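PDB 7E6I: glucose-6-phosphate 1-dehydrogenase from Kluyveromyces lactis, which catalyses the NADP(+)-dependent oxidation of D-glucose 6-phosphate to 6-phospho-D-glucono-1,5-lactone, the first step of the oxidative pentose phosphate pathway. Local coordinates for residues G18-K22 / K23-P27; D182-L185 / G186-M189; I411-A414 / Y415-L418. All coordinates share one frame; numbering follows the deposited sequence.

Contact 1: residues G18-K22 / K23-P27; sequences GDLSK and KKTFP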
loop_
_atom_site.group_PDB
_atom_site.type_symbol
_atom_site.label_atom_id
_atom_site.label_comp_id
_atom_site.label_asym_id
_atom_site.label_seq_id
_atom_site.Cartn_x
_atom_site.Cartn_y
_atom_site.Cartn_z
ATOM N N GLY A 18 -17.155 6.260 -10.621
ATOM C CA GLY A 18 -16.018 7.088 -10.295
ATOM C C GLY A 18 -14.725 6.614 -10.921
ATOM O O GLY A 18 -14.632 5.543 -11.521
ATOM N N ASP A 19 -13.699 7.444 -10.747
ATOM C CA ASP A 19 -12.414 7.187 -11.387
ATOM C C ASP A 19 -11.790 5.899 -10.883
ATOM O O ASP A 19 -11.307 5.077 -11.674
ATOM C CB ASP A 19 -11.469 8.361 -11.145
ATOM C CG ASP A 19 -11.486 9.350 -12.280
ATOM O OD1 ASP A 19 -12.340 9.192 -13.186
ATOM O OD2 ASP A 19 -10.647 10.276 -12.268
ATOM N N LEU A 20 -11.775 5.716 -9.561
ATOM C CA LEU A 20 -11.173 4.516 -8.996
ATOM C C LEU A 20 -11.828 3.261 -9.553
ATOM O O LEU A 20 -11.141 2.305 -9.928
ATOM C CB LEU A 20 -11.286 4.542 -7.477
ATOM C CG LEU A 20 -10.761 3.265 -6.844
ATOM C CD1 LEU A 20 -9.246 3.194 -6.995
ATOM C CD2 LEU A 20 -11.187 3.195 -5.396
ATOM N N SER A 21 -13.161 3.269 -9.645
ATOM C CA SER A 21 -13.898 2.104 -10.116
ATOM C C SER A 21 -13.545 1.763 -11.551
ATOM O O SER A 21 -13.279 0.600 -11.874
ATOM C CB SER A 21 -15.400 2.348 -9.998
ATOM O OG SER A 21 -16.100 1.203 -10.439
ATOM N N LYS A 22 -13.540 2.765 -12.435
ATOM C CA LYS A 22 -13.416 2.450 -13.854
ATOM C C LYS A 22 -11.972 2.220 -14.267
ATOM O O LYS A 22 -11.719 1.452 -15.201
ATOM C CB LYS A 22 -14.057 3.549 -14.711
ATOM C CG LYS A 22 -13.385 4.911 -14.663
ATOM C CD LYS A 22 -14.022 5.857 -15.705
ATOM C CE LYS A 22 -14.167 7.295 -15.175
ATOM N NZ LYS A 22 -13.176 8.234 -15.792
ATOM N N LYS A 23 -11.018 2.854 -13.592
ATOM C CA LYS A 23 -9.616 2.710 -13.960
ATOM C C LYS A 23 -8.886 1.632 -13.174
ATOM O O LYS A 23 -7.807 1.207 -13.602
ATOM C CB LYS A 23 -8.875 4.033 -13.768
ATOM C CG LYS A 23 -9.332 5.141 -14.687
ATOM C CD LYS A 23 -8.341 6.291 -14.650
ATOM C CE LYS A 23 -9.028 7.608 -14.934
ATOM N NZ LYS A 23 -8.282 8.752 -14.350
ATOM N N LYS A 24 -9.426 1.183 -12.040
ATOM C CA LYS A 24 -8.690 0.233 -11.211
ATOM C C LYS A 24 -9.521 -0.987 -10.834
ATOM O O LYS A 24 -9.087 -2.123 -11.058
ATOM C CB LYS A 24 -8.167 0.923 -9.952
ATOM C CG LYS A 24 -7.191 2.050 -10.250
ATOM C CD LYS A 24 -5.754 1.558 -10.168
ATOM C CE LYS A 24 -4.764 2.611 -10.645
ATOM N NZ LYS A 24 -3.400 2.334 -10.101
ATOM N N THR A 25 -10.710 -0.776 -10.262
ATOM C CA THR A 25 -11.480 -1.913 -9.767
ATOM C C THR A 25 -11.926 -2.814 -10.910
ATOM O O THR A 25 -11.645 -4.021 -10.911
ATOM C CB THR A 25 -12.688 -1.439 -8.963
ATOM O OG1 THR A 25 -12.323 -0.301 -8.176
ATOM C CG2 THR A 25 -13.190 -2.563 -8.053
ATOM N N PHE A 26 -12.615 -2.246 -11.898
ATOM C CA PHE A 26 -13.089 -3.050 -13.015
ATOM C C PHE A 26 -11.927 -3.586 -13.845
ATOM O O PHE A 26 -11.947 -4.768 -14.219
ATOM C CB PHE A 26 -14.080 -2.254 -13.868
ATOM C CG PHE A 26 -15.476 -2.299 -13.325
ATOM C CD1 PHE A 26 -16.330 -3.339 -13.661
ATOM C CD2 PHE A 26 -15.912 -1.344 -12.415
ATOM C CE1 PHE A 26 -17.616 -3.400 -13.134
ATOM C CE2 PHE A 26 -17.190 -1.399 -11.885
ATOM C CZ PHE A 26 -18.041 -2.430 -12.247
ATOM N N PRO A 27 -10.894 -2.787 -14.148
ATOM C CA PRO A 27 -9.732 -3.383 -14.825
ATOM C C PRO A 27 -9.109 -4.534 -14.045
ATOM O O PRO A 27 -8.650 -5.512 -14.655
ATOM C CB PRO A 27 -8.778 -2.192 -14.989
ATOM C CG PRO A 27 -9.680 -1.013 -15.068
ATOM C CD PRO A 27 -10.794 -1.315 -14.110
#

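Contact 2: residues D182-L185 / G186-M189; sequences DHYL and GKEM. With BG6 (6-O-phosphono-beta-D-glucopyranose), chain B.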
loop_
_atom_site.group_PDB
_atom_site.type_symbol
_atom_site.label_atom_id
_atom_site.label_comp_id
_atom_site.label_asym_id
_atom_site.label_seq_id
_atom_site.Cartn_x
_atom_site.Cartn_y
_atom_site.Cartn_z
ATOM N N ASP A 182 -4.577 -1.402 1.932
ATOM C CA ASP A 182 -3.404 -0.598 1.597
ATOM C C ASP A 182 -2.804 -1.276 0.370
ATOM O O ASP A 182 -2.348 -2.423 0.456
ATOM C CB ASP A 182 -2.430 -0.561 2.774
ATOM C CG ASP A 182 -1.227 0.340 2.527
ATOM O OD1 ASP A 182 -0.608 0.258 1.432
ATOM O OD2 ASP A 182 -0.887 1.121 3.452
ATOM N N HIS A 183 -2.842 -0.605 -0.787
ATOM C CA HIS A 183 -2.561 -1.344 -2.021
ATOM C C HIS A 183 -1.103 -1.791 -2.126
ATOM O O HIS A 183 -0.812 -2.707 -2.897
ATOM C CB HIS A 183 -2.978 -0.531 -3.255
ATOM C CG HIS A 183 -1.991 0.519 -3.677
ATOM N ND1 HIS A 183 -1.971 1.793 -3.138
ATOM C CD2 HIS A 183 -1.008 0.493 -4.614
ATOM C CE1 HIS A 183 -1.006 2.495 -3.709
ATOM N NE2 HIS A 183 -0.409 1.731 -4.612
ATOM N N TYR A 184 -0.189 -1.209 -1.345
ATOM C CA TYR A 184 1.187 -1.713 -1.345
ATOM C C TYR A 184 1.255 -3.186 -0.962
ATOM O O TYR A 184 2.094 -3.931 -1.492
ATOM C CB TYR A 184 2.056 -0.889 -0.400
ATOM C CG TYR A 184 2.724 0.270 -1.093
ATOM C CD1 TYR A 184 1.988 1.119 -1.930
ATOM C CD2 TYR A 184 4.085 0.506 -0.938
ATOM C CE1 TYR A 184 2.596 2.181 -2.581
ATOM C CE2 TYR A 184 4.703 1.560 -1.579
ATOM C CZ TYR A 184 3.958 2.399 -2.395
ATOM O OH TYR A 184 4.582 3.450 -3.035
ATOM N N LEU A 185 0.378 -3.627 -0.054
ATOM C CA LEU A 185 0.305 -5.012 0.373
ATOM C C LEU A 185 -0.078 -5.956 -0.760
ATOM O O LEU A 185 -0.036 -7.175 -0.556
ATOM C CB LEU A 185 -0.687 -5.135 1.530
ATOM C CG LEU A 185 -0.307 -4.373 2.801
ATOM C CD1 LEU A 185 -1.260 -4.703 3.938
ATOM C CD2 LEU A 185 1.112 -4.703 3.203
ATOM N N GLY A 186 -0.428 -5.448 -1.940
ATOM C CA GLY A 186 -0.682 -6.320 -3.072
ATOM C C GLY A 186 0.422 -6.339 -4.114
ATOM O O GLY A 186 0.299 -7.040 -5.124
ATOM N N LYS A 187 1.493 -5.569 -3.890
ATOM C CA LYS A 187 2.609 -5.513 -4.828
ATOM C C LYS A 187 3.480 -6.754 -4.697
ATOM O O LYS A 187 3.761 -7.221 -3.590
ATOM C CB LYS A 187 3.453 -4.267 -4.579
ATOM C CG LYS A 187 2.753 -2.957 -4.897
ATOM C CD LYS A 187 3.692 -1.774 -4.711
ATOM C CE LYS A 187 2.942 -0.459 -4.851
ATOM N NZ LYS A 187 2.878 0.039 -6.265
ATOM N N GLU A 188 3.919 -7.280 -5.844
ATOM C CA GLU A 188 4.598 -8.572 -5.872
ATOM C C GLU A 188 5.778 -8.593 -4.914
ATOM O O GLU A 188 5.897 -9.492 -4.079
ATOM C CB GLU A 188 5.045 -8.884 -7.301
ATOM C CG GLU A 188 6.038 -10.020 -7.434
ATOM C CD GLU A 188 5.434 -11.404 -7.167
ATOM O OE1 GLU A 188 4.190 -11.534 -7.151
ATOM O OE2 GLU A 188 6.218 -12.368 -6.972
ATOM N N MET A 189 6.637 -7.576 -4.978
ATOM C CA MET A 189 7.845 -7.608 -4.161
ATOM C C MET A 189 7.533 -7.380 -2.686
ATOM O O MET A 189 8.233 -7.914 -1.820
ATOM C CB MET A 189 8.862 -6.586 -4.669
ATOM C CG MET A 189 10.242 -6.715 -4.030
ATOM S SD MET A 189 11.149 -8.202 -4.542
ATOM C CE MET A 189 10.737 -8.243 -6.270
HETATM C C1 BG6 B . -1.219 6.991 -3.030
HETATM C C2 BG6 B . -0.775 8.425 -2.746
HETATM O O1 BG6 B . -1.673 6.330 -1.917
HETATM O O5 BG6 B . -0.049 6.212 -3.554
HETATM C C3 BG6 B . -0.185 9.063 -3.955
HETATM O O2 BG6 B . -1.866 9.224 -2.266
HETATM C C4 BG6 B . 0.989 8.287 -4.456
HETATM O O3 BG6 B . 0.282 10.403 -3.641
HETATM C C5 BG6 B . 0.594 6.836 -4.733
HETATM O O4 BG6 B . 1.484 8.921 -5.643
HETATM C C6 BG6 B . 1.766 5.957 -5.074
HETATM O O6 BG6 B . 1.275 4.646 -5.291
HETATM P P BG6 B . 2.061 3.694 -6.401
HETATM O O1P BG6 B . 3.496 3.759 -5.915
HETATM O O2P BG6 B . 1.875 4.292 -7.770
HETATM O O3P BG6 B . 1.534 2.260 -6.439
#

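Contact 3: residues I411-A414 / Y415-L418; sequences IPEA and YESL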
loop_
_atom_site.group_PDB
_atom_site.type_symbol
_atom_site.label_atom_id
_atom_site.label_comp_id
_atom_site.label_asym_id
_atom_site.label_seq_id
_atom_site.Cartn_x
_atom_site.Cartn_y
_atom_site.Cartn_z
ATOM N N ILE A 411 2.252 -11.832 -13.493
ATOM C CA ILE A 411 2.395 -11.005 -12.298
ATOM C C ILE A 411 1.208 -10.052 -12.209
ATOM O O ILE A 411 1.157 -9.044 -12.928
ATOM C CB ILE A 411 3.724 -10.232 -12.299
ATOM C CG1 ILE A 411 4.914 -11.197 -12.291
ATOM C CG2 ILE A 411 3.804 -9.298 -11.084
ATOM C CD1 ILE A 411 4.701 -12.432 -11.458
ATOM N N PRO A 412 0.246 -10.327 -11.336
ATOM C CA PRO A 412 -0.922 -9.454 -11.208
ATOM C C PRO A 412 -0.558 -8.069 -10.699
ATOM O O PRO A 412 0.456 -7.863 -10.031
ATOM C CB PRO A 412 -1.795 -10.189 -10.188
ATOM C CG PRO A 412 -0.832 -11.007 -9.421
ATOM C CD PRO A 412 0.210 -11.446 -10.383
ATOM N N GLU A 413 -1.426 -7.113 -11.019
ATOM C CA GLU A 413 -1.411 -5.808 -10.379
ATOM C C GLU A 413 -1.886 -5.914 -8.931
ATOM O O GLU A 413 -2.548 -6.881 -8.536
ATOM C CB GLU A 413 -2.309 -4.830 -11.141
ATOM C CG GLU A 413 -1.858 -4.563 -12.552
ATOM C CD GLU A 413 -0.942 -3.367 -12.636
ATOM O OE1 GLU A 413 -0.467 -2.904 -11.571
ATOM O OE2 GLU A 413 -0.689 -2.895 -13.767
ATOM N N ALA A 414 -1.567 -4.879 -8.142
ATOM C CA ALA A 414 -1.906 -4.885 -6.721
ATOM C C ALA A 414 -3.385 -5.192 -6.496
ATOM O O ALA A 414 -3.740 -6.089 -5.724
ATOM C CB ALA A 414 -1.531 -3.544 -6.091
ATOM N N TYR A 415 -4.267 -4.464 -7.178
ATOM C CA TYR A 415 -5.690 -4.657 -6.942
ATOM C C TYR A 415 -6.169 -6.011 -7.422
ATOM O O TYR A 415 -7.100 -6.573 -6.835
ATOM C CB TYR A 415 -6.487 -3.555 -7.619
ATOM C CG TYR A 415 -6.359 -2.264 -6.897
ATOM C CD1 TYR A 415 -6.885 -2.112 -5.623
ATOM C CD2 TYR A 415 -5.711 -1.191 -7.483
ATOM C CE1 TYR A 415 -6.766 -0.928 -4.947
ATOM C CE2 TYR A 415 -5.585 0.004 -6.817
ATOM C CZ TYR A 415 -6.118 0.133 -5.553
ATOM O OH TYR A 415 -5.996 1.332 -4.892
ATOM N N GLU A 416 -5.570 -6.547 -8.487
ATOM C CA GLU A 416 -5.899 -7.907 -8.902
ATOM C C GLU A 416 -5.555 -8.901 -7.804
ATOM O O GLU A 416 -6.393 -9.715 -7.398
ATOM C CB GLU A 416 -5.179 -8.250 -10.206
ATOM C CG GLU A 416 -5.780 -7.516 -11.405
ATOM C CD GLU A 416 -4.810 -7.286 -12.560
ATOM O OE1 GLU A 416 -5.229 -6.642 -13.554
ATOM O OE2 GLU A 416 -3.649 -7.743 -12.483
ATOM N N SER A 417 -4.329 -8.829 -7.292
ATOM C CA SER A 417 -3.918 -9.716 -6.214
ATOM C C SER A 417 -4.831 -9.565 -5.006
ATOM O O SER A 417 -5.208 -10.559 -4.368
ATOM C CB SER A 417 -2.462 -9.417 -5.841
ATOM O OG SER A 417 -2.066 -10.087 -4.653
ATOM N N LEU A 418 -5.216 -8.325 -4.694
ATOM C CA LEU A 418 -5.931 -8.066 -3.452
ATOM C C LEU A 418 -7.379 -8.531 -3.534
ATOM O O LEU A 418 -7.910 -9.096 -2.570
ATOM C CB LEU A 418 -5.851 -6.581 -3.109
ATOM C CG LEU A 418 -4.526 -6.171 -2.465
ATOM C CD1 LEU A 418 -4.422 -4.661 -2.318
ATOM C CD2 LEU A 418 -4.350 -6.864 -1.128
#

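Contact 1: residues G18-K22 / K23-P27
From D19 onward the backbone starts as an ordinary alpha-helical turn, K23 N bonding to D19 O at 3.0 Å, then widens into a pi-type turn in which L20 O accepts from K24 N at 2.9 Å and from T25 N at 3.1 Å, and F26 N reaches back five residues to S21 O. This is the first part of helix 19-34 in the beta-alpha-beta unit of the Rossmann fold; G18, at its N-cap, through K22 probably belong to the NADP(+) site, as inferred from related enzymes. Past the wide turn the helix kinks at P27, whose ring nitrogen has no N-H to give; P27 CD lies 3.1 Å from K22 O. On the outer side D19 gathers two lysines. K22 leaves its backbone with CG between N and the carbonyl carbon (chi1 66°), and bends near its end bring NZ to D19 OD1 at 2.9 Å, a salt bridge. K23 runs extended alongside D19, and its NZ stays at 3.5 Å from D19 OD2, a weak salt bridge; the carboxylate probably offsets part of the charge of both lysines. L20 crosses K24 at about a right angle, L20 CD1 touching K24 CB. The inner side faces strand 10-14, where S21, T25 and F26 all pack on I13, and F26 also meets helix 54-61. S21 suits this buried place because it is small and its OG bonds to A16 O of the preceding loop. That same OG lies at the edge of the F26 ring, near its plane, 3.2 Å from CE2.

Contact 2: residues D182-L185 / G186-M189
K187 and Y184 meet along the length of the lysine, whose side chain runs beside the tyrosine and points the same way. K187 CE sits over one ring face, 3.6 Å from the centroid and 19° off the normal, a CH-pi contact; NZ, farther out, adds an off-centre cation-pi interaction at 4.7 Å. The chain is extended until its last torsion (chi4 -88°), whose bend carries NZ to O3P of the bound glucose 6-phosphate at 2.6 Å. NZ also bonds to Q373. The same phosphate oxygen takes a nearly straight bond from H183 NE2 at 2.7 Å, at the imidazole edge, while Y184 OH lies 3.1 Å from O1P. With an alanine in place of Y184, the lysine methylene would probably lose the face it lies on, and its ammonium would be freer to swing from the phosphate. G186 supplies the compact turn that brings these groups together: its N bonds to H183 O at 2.9 Å, and K187 N to Y184 O at 3.0 Å, each donor 57° out of the carbonyl plane, in keeping with a tight 3-10 turn. Glycine probably suits the place because L418 packs close against its CA. Before the turn, D182 OD1 accepts from Y184 N in an Asx turn and also from H245 ND1, which probably holds H245, the likely proton acceptor, in its orientation. The run D-H-Y-L-G-K-E is the signature of the glucose-6-phosphate dehydrogenase family, and here it forms part of the phosphate end of the substrate pocket.

Contact 3: residues I411-A414 / Y415-L418
E416 reaches back to E413 through a side-chain-to-backbone hydrogen bond: OE2 accepts from E413 N at 2.7 Å. The N-H points well at the oxygen, though it comes from above the carboxylate plane, 42° out of it. E416 has CG anti to its carbonyl carbon (chi1 -72°) and an extended chain beyond, which lays the carboxylate alongside the start of the helix. Two backbone bonds follow, S417 N to E413 O at 2.9 Å, nearly linear, and L418 N to A414 O at 2.9 Å. E413 is the N-cap of helix 414-423 and E416 the third residue of its first turn, so the glutamate acts as in the N3 half of a capping box; the E413 side chain does not return a bond but bends away, its carboxylate plane turned 72° from that of E416. A negative charge at this end would probably also be favoured by the helix dipole. Van der Waals packing fills in around this cap. P412 sets its CB 3.8 Å from E416 OE2 and its CG 4.2 Å from S417 CB, a rigid ring that fits the extended approach to the helix. The small methyl of A414 suits a place tight against a neighbouring backbone, the carbonyl of H183, while L418 lays its CG 3.4 Å from A414 O. Beyond these residues, Y415 packs on K24 and A28 of helix 19-34, E416 also touches A28 and W410, and S417 OG bonds to K191 NZ.

Overall arrangement
Contact 3 lies between the other two, touching each of them. Its centre is about 8 Å from that of contact 2, where A414 CB packs 3.4 Å from H183 O and L418 CG lies 3.9 Å from G186 CA, so the start of helix 414-423 backs the substrate-binding turn. Y415 and E416 reach contact 1: Y415 CE2 is 3.7 Å from K24 CD, and E416 OE1 packs near P27 O. Contacts 1 and 2 do not touch; their nearest atoms are about 6 Å apart and their centres about 17 Å. The K24 side chain, just after the probable NADP(+) residues 18-22, comes within about 6 Å of the substrate, consistent with cofactor and sugar meeting here.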